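Local coordinates for dihydrodipicolinate synthase (Bacillus clausii KSM-K16, PDB 3E96), which probably catalyses the condensation that forms 4-hydroxy-tetrahydrodipicolinate, through a substrate Schiff base in a (beta/alpha)8 barrel, at residues T38-I47 against V216-V224; I88-G99 against Y128-L136. One frame throughout, in Å; residues are numbered along the deposited sequence.

Contacts 1 and 2 both pack elements on the outside of one eight-stranded parallel barrel. Contact 1 closes the ring, setting the first helix after the first strand, 32-43, against the segment that follows the last strand, 210-213. Contact 2 joins two successive units, helix 92-105 after strand 83-88 and helix 122-136 after strand 109-112. Along the chain contact 2 is nested within the loop that contact 1 closes. The two lie on opposite sides of the chain's centre, with centres 29 Å apart and nearest atoms about 16 Å apart, so they never touch. Contact 1 stays within one chain, whereas residues of contact 2 also meet the second subunit.

Contact 1 (T38-I47 against V216-V224); sequences TVDRIVDNGI and VNLLPQKAV
Thr-38, on the first helix of the TIM barrel, turns its CG2 methyl onto the side chain of Asn-217, just beyond the last barrel strand; here the ring of helices closes. With chi1 at -59°, OG1 lies beside the backbone N, where it bonds His-34 O, and CG2 is the branch that meets Asn-217. One turn on, Arg-41 lays its aliphatic chain over the backbone of 217-218: Arg-41 CD stands 3.3 Å from Asn-217 O. The bend at chi3 brings Arg-41 NH1 back to Asn-217 O, a weak hydrogen bond of 3.4 Å at 134°. Ile-42 crosses Val-216 at about a right angle, its CG1 lying 4.1 Å from Val-216 CG2. Past the helix end, Asn-45 rests CB on the proline ring, 3.5 Å from Pro-220 CG. The chain then turns through Gly-46, and Ile-47 touches Ile-15 of strand 15-17. Asn-217 also lies near Thr-56, the predicted pyruvate-binding residue, so the seam adjoins the probable active site. The CD1 methyl of Ile-47 finally bridges two valines, 3.7 Å from Val-216 CG1 and 3.9 Å from Val-224 CG2.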
loop_
_atom_site.group_PDB
_atom_site.type_symbol
_atom_site.label_atom_id
_atom_site.label_comp_id
_atom_site.label_asym_id
_atom_site.label_seq_id
_atom_site.Cartn_x
_atom_site.Cartn_y
_atom_site.Cartn_z
ATOM N N THR B 38 7.069 -25.297 6.116
ATOM C CA THR B 38 6.985 -24.638 4.818
ATOM C C THR B 38 8.385 -24.374 4.275
ATOM O O THR B 38 8.677 -24.650 3.110
ATOM C CB THR B 38 6.224 -23.306 4.937
ATOM O OG1 THR B 38 4.912 -23.558 5.450
ATOM C CG2 THR B 38 6.108 -22.633 3.579
ATOM N N VAL B 39 9.249 -23.836 5.125
ATOM C CA VAL B 39 10.623 -23.563 4.732
ATOM C C VAL B 39 11.288 -24.859 4.270
ATOM O O VAL B 39 11.954 -24.884 3.233
ATOM C CB VAL B 39 11.427 -22.971 5.905
ATOM C CG1 VAL B 39 12.912 -22.930 5.553
ATOM C CG2 VAL B 39 10.918 -21.573 6.225
ATOM N N ASP B 40 11.107 -25.933 5.039
ATOM C CA ASP B 40 11.698 -27.224 4.682
ATOM C C ASP B 40 11.176 -27.735 3.343
ATOM O O ASP B 40 11.953 -28.168 2.497
ATOM C CB ASP B 40 11.419 -28.286 5.758
ATOM C CG ASP B 40 12.184 -28.037 7.047
ATOM O OD1 ASP B 40 13.239 -27.367 7.005
ATOM O OD2 ASP B 40 11.735 -28.535 8.105
ATOM N N ARG B 41 9.862 -27.690 3.147
ATOM C CA ARG B 41 9.286 -28.166 1.892
ATOM C C ARG B 41 9.886 -27.422 0.706
ATOM O O ARG B 41 10.156 -28.007 -0.344
ATOM C CB ARG B 41 7.768 -27.984 1.889
ATOM C CG ARG B 41 7.101 -28.519 0.628
ATOM C CD ARG B 41 5.588 -28.399 0.687
ATOM N NE ARG B 41 5.033 -29.133 1.818
ATOM C CZ ARG B 41 4.554 -28.563 2.918
ATOM N NH1 ARG B 41 4.553 -27.243 3.041
ATOM N NH2 ARG B 41 4.082 -29.319 3.902
ATOM N N ILE B 42 10.099 -26.124 0.881
ATOM C CA ILE B 42 10.661 -25.306 -0.181
ATOM C C ILE B 42 12.131 -25.609 -0.470
ATOM O O ILE B 42 12.480 -26.022 -1.578
ATOM C CB ILE B 42 10.509 -23.798 0.154
ATOM C CG1 ILE B 42 9.024 -23.418 0.116
ATOM C CG2 ILE B 42 11.329 -22.949 -0.820
ATOM C CD1 ILE B 42 8.726 -21.996 0.565
ATOM N N VAL B 43 12.985 -25.421 0.529
ATOM C CA VAL B 43 14.418 -25.624 0.347
ATOM C C VAL B 43 14.897 -27.060 0.197
ATOM O O VAL B 43 15.964 -27.294 -0.365
ATOM C CB VAL B 43 15.218 -24.950 1.480
ATOM C CG1 VAL B 43 14.890 -23.461 1.522
ATOM C CG2 VAL B 43 14.907 -25.611 2.805
ATOM N N ASP B 44 14.124 -28.023 0.688
ATOM C CA ASP B 44 14.523 -29.421 0.568
ATOM C C ASP B 44 14.069 -30.033 -0.744
ATOM O O ASP B 44 14.296 -31.221 -0.991
ATOM C CB ASP B 44 13.967 -30.256 1.725
ATOM C CG ASP B 44 14.716 -30.026 3.019
ATOM O OD1 ASP B 44 15.955 -29.878 2.961
ATOM O OD2 ASP B 44 14.074 -30.007 4.092
ATOM N N ASN B 45 13.429 -29.232 -1.590
ATOM C CA ASN B 45 12.953 -29.746 -2.865
ATOM C C ASN B 45 13.435 -28.998 -4.101
ATOM O O ASN B 45 12.690 -28.849 -5.069
ATOM C CB ASN B 45 11.424 -29.817 -2.872
ATOM C CG ASN B 45 10.891 -30.861 -1.914
ATOM O OD1 ASN B 45 10.493 -30.551 -0.791
ATOM N ND2 ASN B 45 10.896 -32.117 -2.352
ATOM N N GLY B 46 14.674 -28.521 -4.063
ATOM C CA GLY B 46 15.232 -27.839 -5.216
ATOM C C GLY B 46 15.236 -26.325 -5.278
ATOM O O GLY B 46 15.804 -25.765 -6.217
ATOM N N ILE B 47 14.618 -25.649 -4.312
ATOM C CA ILE B 47 14.596 -24.186 -4.325
ATOM C C ILE B 47 15.793 -23.668 -3.530
ATOM O O ILE B 47 15.968 -24.014 -2.357
ATOM C CB ILE B 47 13.281 -23.641 -3.725
ATOM C CG1 ILE B 47 12.084 -24.355 -4.362
ATOM C CG2 ILE B 47 13.178 -22.142 -3.975
ATOM C CD1 ILE B 47 12.037 -24.281 -5.878
ATOM N N VAL B 216 5.649 -22.941 -4.982
ATOM C CA VAL B 216 6.596 -23.779 -4.243
ATOM C C VAL B 216 6.123 -24.122 -2.830
ATOM O O VAL B 216 6.622 -25.072 -2.226
ATOM C CB VAL B 216 7.997 -23.126 -4.142
ATOM C CG1 VAL B 216 8.609 -22.987 -5.533
ATOM C CG2 VAL B 216 7.897 -21.774 -3.461
ATOM N N ASN B 217 5.168 -23.357 -2.303
ATOM C CA ASN B 217 4.653 -23.631 -0.962
ATOM C C ASN B 217 3.948 -24.978 -0.873
ATOM O O ASN B 217 3.875 -25.568 0.205
ATOM C CB ASN B 217 3.683 -22.538 -0.504
ATOM C CG ASN B 217 4.391 -21.254 -0.119
ATOM O OD1 ASN B 217 4.436 -20.292 -0.895
ATOM N ND2 ASN B 217 4.960 -21.236 1.075
ATOM N N LEU B 218 3.417 -25.459 -1.994
ATOM C CA LEU B 218 2.726 -26.742 -1.995
ATOM C C LEU B 218 3.310 -27.759 -2.971
ATOM O O LEU B 218 3.348 -28.951 -2.670
ATOM C CB LEU B 218 1.232 -26.560 -2.298
ATOM C CG LEU B 218 0.816 -25.839 -3.587
ATOM C CD1 LEU B 218 -0.593 -26.268 -3.982
ATOM C CD2 LEU B 218 0.888 -24.322 -3.379
ATOM N N LEU B 219 3.771 -27.289 -4.128
ATOM C CA LEU B 219 4.309 -28.175 -5.160
ATOM C C LEU B 219 5.584 -27.625 -5.790
ATOM O O LEU B 219 5.604 -27.277 -6.971
ATOM C CB LEU B 219 3.251 -28.380 -6.246
ATOM C CG LEU B 219 1.928 -28.975 -5.754
ATOM C CD1 LEU B 219 0.818 -28.739 -6.768
ATOM C CD2 LEU B 219 2.125 -30.462 -5.498
ATOM N N PRO B 220 6.675 -27.564 -5.016
ATOM C CA PRO B 220 7.946 -27.046 -5.524
ATOM C C PRO B 220 8.500 -27.765 -6.751
ATOM O O PRO B 220 9.204 -27.158 -7.556
ATOM C CB PRO B 220 8.870 -27.146 -4.310
ATOM C CG PRO B 220 8.308 -28.306 -3.548
ATOM C CD PRO B 220 6.822 -28.068 -3.638
ATOM N N GLN B 221 8.180 -29.048 -6.903
ATOM C CA GLN B 221 8.675 -29.806 -8.048
ATOM C C GLN B 221 8.136 -29.278 -9.381
ATOM O O GLN B 221 8.817 -29.360 -10.404
ATOM C CB GLN B 221 8.338 -31.297 -7.898
ATOM C CG GLN B 221 6.878 -31.669 -8.137
ATOM C CD GLN B 221 5.963 -31.389 -6.951
ATOM O OE1 GLN B 221 4.758 -31.637 -7.024
ATOM N NE2 GLN B 221 6.527 -30.877 -5.855
ATOM N N LYS B 222 6.919 -28.739 -9.376
ATOM C CA LYS B 222 6.342 -28.198 -10.606
ATOM C C LYS B 222 7.099 -26.950 -11.035
ATOM O O LYS B 222 7.330 -26.732 -12.226
ATOM C CB LYS B 222 4.862 -27.856 -10.415
ATOM C CG LYS B 222 3.946 -29.066 -10.344
ATOM C CD LYS B 222 2.484 -28.648 -10.278
ATOM C CE LYS B 222 1.562 -29.865 -10.261
ATOM N NZ LYS B 222 1.695 -30.686 -11.500
ATOM N N ALA B 223 7.479 -26.128 -10.060
ATOM C CA ALA B 223 8.222 -24.910 -10.343
ATOM C C ALA B 223 9.594 -25.296 -10.880
ATOM O O ALA B 223 10.086 -24.704 -11.842
ATOM C CB ALA B 223 8.366 -24.075 -9.072
ATOM N N VAL B 224 10.206 -26.300 -10.255
ATOM C CA VAL B 224 11.521 -26.767 -10.678
ATOM C C VAL B 224 11.471 -27.299 -12.108
ATOM O O VAL B 224 12.387 -27.070 -12.891
ATOM C CB VAL B 224 12.059 -27.877 -9.737
ATOM C CG1 VAL B 224 13.348 -28.464 -10.302
ATOM C CG2 VAL B 224 12.328 -27.295 -8.355
#

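Contact 2 (I88-G99 against Y128-L136); sequences IGYATSTAIELG and YFRDIIEAL
At the edge of the Tyr-128 ring, and in its plane, sits the carbonyl oxygen of Tyr-90; Tyr-128 OH donates to Tyr-90 O over 2.6 Å, reaching the oxygen in the carbonyl plane with a C=O...donor angle of 150°. One face of this ring carries the CD1 methyl of Ile-132 from the next turn of the same helix, 3.5 Å above the plane and offset toward the rim. Thr-92 slides past in the opposite direction and brings CG2 obliquely to the ring, 3.5 Å from Tyr-128 CD1. With CG anti to the backbone N (chi1 178°), the phenol extends across to the turn ahead of helix 92-105, tying that turn to helix 122-136.

Farther along from the phenol, segments 92-99 and 128-136 point broadly the same way, their axes approaching to 9.5 Å at a signed crossing angle of -36°, with apolar side chains filling the seam. Ile-132 CD1 also meets Ala-95 CB at 3.6 Å. Ile-96 drives CD1 onto Ala-135 CB at 3.5 Å, a tight approach. Leu-136 fits against the bare backbone of Gly-99, with CD2 3.8 Å from Gly-99 C, and meets Ile-88 tip to tip, their CD1 atoms 3.8 Å apart.

Such packing of consecutive helices is characteristic of a TIM barrel. Ile-88 ends strand 83-88 and makes backbone hydrogen bonds with Met-111 and His-113, at and just past strand 109-112. Ile-132 touches Ile-112, so helix 122-136 rests on strand 109-112. At the dimer interface Tyr-90 meets Tyr-90 of the second subunit. Helix 64-78 flanks segment 88-99 through Leu-64 and Lys-68, while helix 152-157 meets helix 122-136 at Leu-157.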
loop_
_atom_site.group_PDB
_atom_site.type_symbol
_atom_site.label_atom_id
_atom_site.label_comp_id
_atom_site.label_asym_id
_atom_site.label_seq_id
_atom_site.Cartn_x
_atom_site.Cartn_y
_atom_site.Cartn_z
ATOM N N ILE B 88 11.698 -5.973 2.657
ATOM C CA ILE B 88 11.641 -4.790 3.513
ATOM C C ILE B 88 10.802 -3.723 2.811
ATOM O O ILE B 88 10.548 -3.819 1.604
ATOM C CB ILE B 88 13.061 -4.224 3.823
ATOM C CG1 ILE B 88 13.746 -3.753 2.539
ATOM C CG2 ILE B 88 13.911 -5.294 4.500
ATOM C CD1 ILE B 88 15.125 -3.123 2.785
ATOM N N GLY B 89 10.360 -2.715 3.557
ATOM C CA GLY B 89 9.540 -1.674 2.954
ATOM C C GLY B 89 9.157 -0.555 3.909
ATOM O O GLY B 89 9.817 -0.365 4.930
ATOM N N TYR B 90 8.092 0.171 3.565
ATOM C CA TYR B 90 7.570 1.296 4.350
ATOM C C TYR B 90 8.410 2.563 4.177
ATOM O O TYR B 90 9.127 2.702 3.189
ATOM C CB TYR B 90 7.480 0.917 5.831
ATOM C CG TYR B 90 6.555 -0.250 6.098
ATOM C CD1 TYR B 90 5.192 -0.164 5.808
ATOM C CD2 TYR B 90 7.039 -1.439 6.649
ATOM C CE1 TYR B 90 4.332 -1.230 6.062
ATOM C CE2 TYR B 90 6.186 -2.513 6.910
ATOM C CZ TYR B 90 4.836 -2.400 6.615
ATOM O OH TYR B 90 3.988 -3.456 6.880
ATOM N N ALA B 91 8.310 3.491 5.126
ATOM C CA ALA B 91 9.081 4.730 5.055
ATOM C C ALA B 91 10.566 4.380 4.941
ATOM O O ALA B 91 11.002 3.351 5.459
ATOM C CB ALA B 91 8.827 5.575 6.305
ATOM N N THR B 92 11.348 5.231 4.279
ATOM C CA THR B 92 12.771 4.945 4.108
ATOM C C THR B 92 13.498 4.572 5.399
ATOM O O THR B 92 14.251 3.598 5.422
ATOM C CB THR B 92 13.519 6.121 3.424
ATOM O OG1 THR B 92 13.446 7.292 4.241
ATOM C CG2 THR B 92 12.903 6.418 2.075
ATOM N N SER B 93 13.276 5.323 6.473
ATOM C CA SER B 93 13.943 5.017 7.739
ATOM C C SER B 93 13.531 3.631 8.233
ATOM O O SER B 93 14.351 2.876 8.753
ATOM C CB SER B 93 13.595 6.061 8.803
ATOM O OG SER B 93 12.217 6.021 9.128
ATOM N N THR B 94 12.252 3.312 8.073
ATOM C CA THR B 94 11.715 2.021 8.492
ATOM C C THR B 94 12.314 0.891 7.652
ATOM O O THR B 94 12.690 -0.157 8.179
ATOM C CB THR B 94 10.185 1.997 8.340
ATOM O OG1 THR B 94 9.621 3.069 9.102
ATOM C CG2 THR B 94 9.608 0.673 8.836
ATOM N N ALA B 95 12.400 1.107 6.342
ATOM C CA ALA B 95 12.961 0.097 5.450
ATOM C C ALA B 95 14.413 -0.155 5.843
ATOM O O ALA B 95 14.874 -1.298 5.865
ATOM C CB ALA B 95 12.881 0.572 4.004
ATOM N N ILE B 96 15.132 0.919 6.158
ATOM C CA ILE B 96 16.527 0.797 6.553
ATOM C C ILE B 96 16.642 0.031 7.868
ATOM O O ILE B 96 17.567 -0.758 8.050
ATOM C CB ILE B 96 17.186 2.192 6.675
ATOM C CG1 ILE B 96 17.239 2.845 5.290
ATOM C CG2 ILE B 96 18.599 2.064 7.251
ATOM C CD1 ILE B 96 17.622 4.317 5.302
ATOM N N GLU B 97 15.697 0.260 8.778
ATOM C CA GLU B 97 15.689 -0.437 10.064
ATOM C C GLU B 97 15.488 -1.933 9.826
ATOM O O GLU B 97 16.201 -2.767 10.392
ATOM C CB GLU B 97 14.559 0.090 10.957
ATOM C CG GLU B 97 14.482 -0.585 12.323
ATOM C CD GLU B 97 13.346 -0.051 13.180
ATOM O OE1 GLU B 97 13.237 1.185 13.324
ATOM O OE2 GLU B 97 12.568 -0.864 13.719
ATOM N N LEU B 98 14.513 -2.270 8.986
ATOM C CA LEU B 98 14.236 -3.670 8.667
ATOM C C LEU B 98 15.423 -4.293 7.939
ATOM O O LEU B 98 15.768 -5.448 8.176
ATOM C CB LEU B 98 12.981 -3.785 7.792
ATOM C CG LEU B 98 11.613 -3.570 8.448
ATOM C CD1 LEU B 98 10.555 -3.420 7.356
ATOM C CD2 LEU B 98 11.278 -4.745 9.356
ATOM N N GLY B 99 16.041 -3.522 7.048
ATOM C CA GLY B 99 17.187 -4.016 6.302
ATOM C C GLY B 99 18.373 -4.322 7.205
ATOM O O GLY B 99 19.012 -5.367 7.079
ATOM N N TYR B 128 13.770 6.979 -3.582
ATOM C CA TYR B 128 13.338 6.043 -2.550
ATOM C C TYR B 128 14.249 4.819 -2.512
ATOM O O TYR B 128 14.828 4.496 -1.476
ATOM C CB TYR B 128 11.895 5.594 -2.807
ATOM C CG TYR B 128 11.390 4.591 -1.794
ATOM C CD1 TYR B 128 11.017 4.990 -0.512
ATOM C CD2 TYR B 128 11.319 3.235 -2.109
ATOM C CE1 TYR B 128 10.585 4.060 0.438
ATOM C CE2 TYR B 128 10.892 2.299 -1.174
ATOM C CZ TYR B 128 10.527 2.716 0.096
ATOM O OH TYR B 128 10.115 1.783 1.019
ATOM N N PHE B 129 14.376 4.140 -3.648
ATOM C CA PHE B 129 15.216 2.953 -3.721
ATOM C C PHE B 129 16.691 3.284 -3.506
ATOM O O PHE B 129 17.391 2.593 -2.762
ATOM C CB PHE B 129 15.035 2.255 -5.071
ATOM C CG PHE B 129 13.708 1.552 -5.221
ATOM C CD1 PHE B 129 13.304 0.597 -4.289
ATOM C CD2 PHE B 129 12.882 1.822 -6.305
ATOM C CE1 PHE B 129 12.090 -0.087 -4.438
ATOM C CE2 PHE B 129 11.667 1.148 -6.467
ATOM C CZ PHE B 129 11.275 0.190 -5.527
ATOM N N ARG B 130 17.162 4.340 -4.159
ATOM C CA ARG B 130 18.561 4.727 -4.024
ATOM C C ARG B 130 18.951 4.990 -2.575
ATOM O O ARG B 130 19.963 4.476 -2.105
ATOM C CB ARG B 130 18.853 5.976 -4.851
ATOM C CG ARG B 130 20.307 6.416 -4.788
ATOM C CD ARG B 130 20.408 7.893 -5.101
ATOM N NE ARG B 130 19.579 8.665 -4.178
ATOM C CZ ARG B 130 19.276 9.947 -4.340
ATOM N NH1 ARG B 130 19.736 10.608 -5.394
ATOM N NH2 ARG B 130 18.505 10.564 -3.455
ATOM N N ASP B 131 18.153 5.787 -1.868
ATOM C CA ASP B 131 18.451 6.118 -0.476
ATOM C C ASP B 131 18.581 4.886 0.409
ATOM O O ASP B 131 19.486 4.802 1.241
ATOM C CB ASP B 131 17.377 7.042 0.109
ATOM C CG ASP B 131 17.418 8.440 -0.482
ATOM O OD1 ASP B 131 18.417 8.784 -1.149
ATOM O OD2 ASP B 131 16.449 9.198 -0.263
ATOM N N ILE B 132 17.672 3.934 0.238
ATOM C CA ILE B 132 17.697 2.712 1.033
ATOM C C ILE B 132 18.908 1.842 0.708
ATOM O O ILE B 132 19.578 1.334 1.609
ATOM C CB ILE B 132 16.404 1.895 0.812
ATOM C CG1 ILE B 132 15.208 2.683 1.356
ATOM C CG2 ILE B 132 16.524 0.523 1.481
ATOM C CD1 ILE B 132 13.856 2.118 0.956
ATOM N N ILE B 133 19.189 1.666 -0.578
ATOM C CA ILE B 133 20.324 0.849 -0.991
ATOM C C ILE B 133 21.646 1.447 -0.508
ATOM O O ILE B 133 22.502 0.733 0.013
ATOM C CB ILE B 133 20.360 0.691 -2.531
ATOM C CG1 ILE B 133 19.134 -0.107 -2.988
ATOM C CG2 ILE B 133 21.640 -0.019 -2.965
ATOM C CD1 ILE B 133 18.995 -0.209 -4.487
ATOM N N GLU B 134 21.813 2.756 -0.665
ATOM C CA GLU B 134 23.053 3.391 -0.229
ATOM C C GLU B 134 23.227 3.334 1.285
ATOM O O GLU B 134 24.333 3.108 1.777
ATOM C CB GLU B 134 23.118 4.843 -0.716
ATOM C CG GLU B 134 23.038 4.975 -2.231
ATOM C CD GLU B 134 23.436 6.352 -2.736
ATOM O OE1 GLU B 134 23.030 7.359 -2.122
ATOM O OE2 GLU B 134 24.145 6.430 -3.761
ATOM N N ALA B 135 22.138 3.523 2.025
ATOM C CA ALA B 135 22.199 3.485 3.482
ATOM C C ALA B 135 22.531 2.087 3.999
ATOM O O ALA B 135 23.304 1.930 4.948
ATOM C CB ALA B 135 20.873 3.959 4.079
ATOM N N LEU B 136 21.954 1.067 3.373
ATOM C CA LEU B 136 22.190 -0.305 3.808
ATOM C C LEU B 136 23.549 -0.864 3.410
ATOM O O LEU B 136 24.137 -1.645 4.160
ATOM C CB LEU B 136 21.095 -1.231 3.273
ATOM C CG LEU B 136 19.695 -1.072 3.874
ATOM C CD1 LEU B 136 18.736 -2.039 3.184
ATOM C CD2 LEU B 136 19.739 -1.345 5.379
#